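Local coordinates for glycoside hydrolase (Streptococcus pneumoniae serotype 4, PDB 6ORH), which probably hydrolyses alpha-L-fucosidic bonds to release fucose from host glycans, as a family 29 glycoside hydrolase, at residues 345-350 against 354-359. The protein carries 2 engineered substitutions. Sequence-based numbering, arbitrary orientation.
Sequences RHLTDG and SSWASD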
loop_
_atom_site.group_PDB
_atom_site.type_symbol
_atom_site.label_atom_id
_atom_site.label_comp_id
_atom_site.label_asym_id
_atom_site.label_seq_id
_atom_site.Cartn_x
_atom_site.Cartn_y
_atom_site.Cartn_z
ATOM N N ARG A 345 22.401 21.241 5.932
ATOM C CA ARG A 345 21.640 22.118 6.813
ATOM C C ARG A 345 20.443 22.716 6.078
ATOM O O ARG A 345 19.505 23.198 6.709
ATOM C CB ARG A 345 22.547 23.213 7.400
ATOM C CG ARG A 345 23.189 24.121 6.359
ATOM C CD ARG A 345 23.788 25.418 6.916
ATOM N NE ARG A 345 22.903 26.109 7.856
ATOM C CZ ARG A 345 21.901 26.937 7.539
ATOM N NH1 ARG A 345 21.628 27.238 6.279
ATOM N NH2 ARG A 345 21.181 27.483 8.505
ATOM N N HIS A 346 20.454 22.643 4.740
ATOM C CA HIS A 346 19.364 23.174 3.939
ATOM C C HIS A 346 18.069 22.372 4.091
ATOM O O HIS A 346 17.013 22.815 3.642
ATOM C CB HIS A 346 19.799 23.285 2.473
ATOM C CG HIS A 346 20.842 24.332 2.279
ATOM N ND1 HIS A 346 21.601 24.426 1.121
ATOM C CD2 HIS A 346 21.292 25.298 3.119
ATOM C CE1 HIS A 346 22.435 25.443 1.235
ATOM N NE2 HIS A 346 22.275 25.986 2.467
ATOM N N LEU A 347 18.142 21.189 4.708
ATOM C CA LEU A 347 16.967 20.335 4.816
ATOM C C LEU A 347 16.058 20.766 5.966
ATOM O O LEU A 347 14.885 20.421 5.969
ATOM C CB LEU A 347 17.433 18.888 4.993
ATOM C CG LEU A 347 18.157 18.323 3.778
ATOM C CD1 LEU A 347 18.978 17.089 4.136
ATOM C CD2 LEU A 347 17.145 18.012 2.683
ATOM N N THR A 348 16.596 21.531 6.935
ATOM C CA THR A 348 15.785 21.860 8.100
ATOM C C THR A 348 15.831 23.353 8.424
ATOM O O THR A 348 15.491 23.751 9.537
ATOM C CB THR A 348 16.231 21.063 9.331
ATOM O OG1 THR A 348 17.603 21.357 9.570
ATOM C CG2 THR A 348 16.125 19.568 9.122
ATOM N N ASP A 349 16.237 24.172 7.452
ATOM C CA ASP A 349 16.507 25.575 7.734
ATOM C C ASP A 349 15.256 26.426 7.517
ATOM O O ASP A 349 15.294 27.633 7.750
ATOM C CB ASP A 349 17.720 26.078 6.943
ATOM C CG ASP A 349 17.522 26.186 5.434
ATOM O OD1 ASP A 349 16.488 25.714 4.915
ATOM O OD2 ASP A 349 18.438 26.735 4.778
ATOM N N GLY A 350 14.157 25.799 7.079
ATOM C CA GLY A 350 12.894 26.482 6.848
ATOM C C GLY A 350 12.964 27.501 5.712
ATOM O O GLY A 350 12.035 28.285 5.542
ATOM N N SER A 354 16.567 26.944 -0.243
ATOM C CA SER A 354 17.782 26.171 -0.011
ATOM C C SER A 354 17.480 24.678 -0.113
ATOM O O SER A 354 16.412 24.232 0.312
ATOM C CB SER A 354 18.458 26.533 1.289
ATOM O OG SER A 354 17.753 26.028 2.414
ATOM N N SER A 355 18.424 23.924 -0.696
ATOM C CA SER A 355 18.267 22.484 -0.886
ATOM C C SER A 355 19.599 21.749 -0.706
ATOM O O SER A 355 20.667 22.364 -0.720
ATOM C CB SER A 355 17.706 22.194 -2.240
ATOM O OG SER A 355 18.741 22.317 -3.188
ATOM N N TRP A 356 19.510 20.416 -0.560
ATOM C CA TRP A 356 20.642 19.529 -0.362
ATOM C C TRP A 356 20.754 18.602 -1.572
ATOM O O TRP A 356 19.743 18.298 -2.194
ATOM C CB TRP A 356 20.476 18.698 0.923
ATOM C CG TRP A 356 21.363 17.493 0.983
ATOM C CD1 TRP A 356 22.638 17.421 1.477
ATOM C CD2 TRP A 356 21.061 16.165 0.489
ATOM N NE1 TRP A 356 23.147 16.151 1.341
ATOM C CE2 TRP A 356 22.197 15.357 0.733
ATOM C CE3 TRP A 356 19.951 15.587 -0.150
ATOM C CZ2 TRP A 356 22.256 14.007 0.374
ATOM C CZ3 TRP A 356 20.010 14.242 -0.489
ATOM C CH2 TRP A 356 21.135 13.453 -0.227
ATOM N N ALA A 357 21.981 18.205 -1.893
ATOM C CA ALA A 357 22.290 17.248 -2.951
ATOM C C ALA A 357 23.597 16.560 -2.594
ATOM O O ALA A 357 24.387 17.104 -1.811
ATOM C CB ALA A 357 22.391 17.940 -4.293
ATOM N N SER A 358 23.808 15.348 -3.126
ATOM C CA SER A 358 25.061 14.629 -2.958
ATOM C C SER A 358 25.310 13.720 -4.158
ATOM O O SER A 358 24.396 13.023 -4.609
ATOM C CB SER A 358 25.073 13.823 -1.699
ATOM O OG SER A 358 26.318 13.140 -1.588
ATOM N N ASP A 359 26.557 13.717 -4.640
ATOM C CA ASP A 359 26.981 12.810 -5.696
ATOM C C ASP A 359 27.725 11.617 -5.091
ATOM O O ASP A 359 28.421 10.891 -5.802
ATOM C CB ASP A 359 27.827 13.557 -6.737
ATOM C CG ASP A 359 29.081 14.174 -6.137
ATOM O OD1 ASP A 359 29.212 14.145 -4.896
ATOM O OD2 ASP A 359 29.902 14.710 -6.908
#
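The side chain of H346 lies along the incoming chain at S354 and S355 and meets it with nearly every atom. Its CB sits 3.4 Å from S355 O. With CG beside the backbone N (chi1 -68°), the ring passes under S354, whose CB rests over one face, 3.4 Å from H346 CG, a CH-pi contact; CD2, on the rim, meets the same carbon. On the other rim ND1 gives its hydrogen to S355 O at 2.9 Å, the N-H...O angle being 153°. That oxygen lies in the ring plane, although the donor stands 44° above the carbonyl plane. Histidine suits the place because it offers a flat face and an edge donor at once. At the far end of the ring NE2 is still 4.0 Å from S354 CB.

S354 is small enough to cover that face while its OG donates to the syn lone pair of D349 OD2 (2.6 Å), leaning toward OD1 as well; L351 O is a further partner. D349 OD1 takes the L351 backbone N, and OD2 also faces R345 NH1 at 3.6 Å in a salt bridge that probably steadies the carboxylate's charge. On the buried side L347 CG packs on W356 CB at 3.7 Å; branched leucine and broad indole fill the interior against L442 and L366, with NE1 bonded to P336 O.

H346, D349, L351, S354 and T443 form a calcium site, empty in this chain; the carbonyl of H346, not its ring, probably faces the metal. The loop before edge strand 356-357 supplies most of it and T443 on strand 441-448 completes it, consistent with the galactose-binding-type beta-sandwich of F5/8 type C modules.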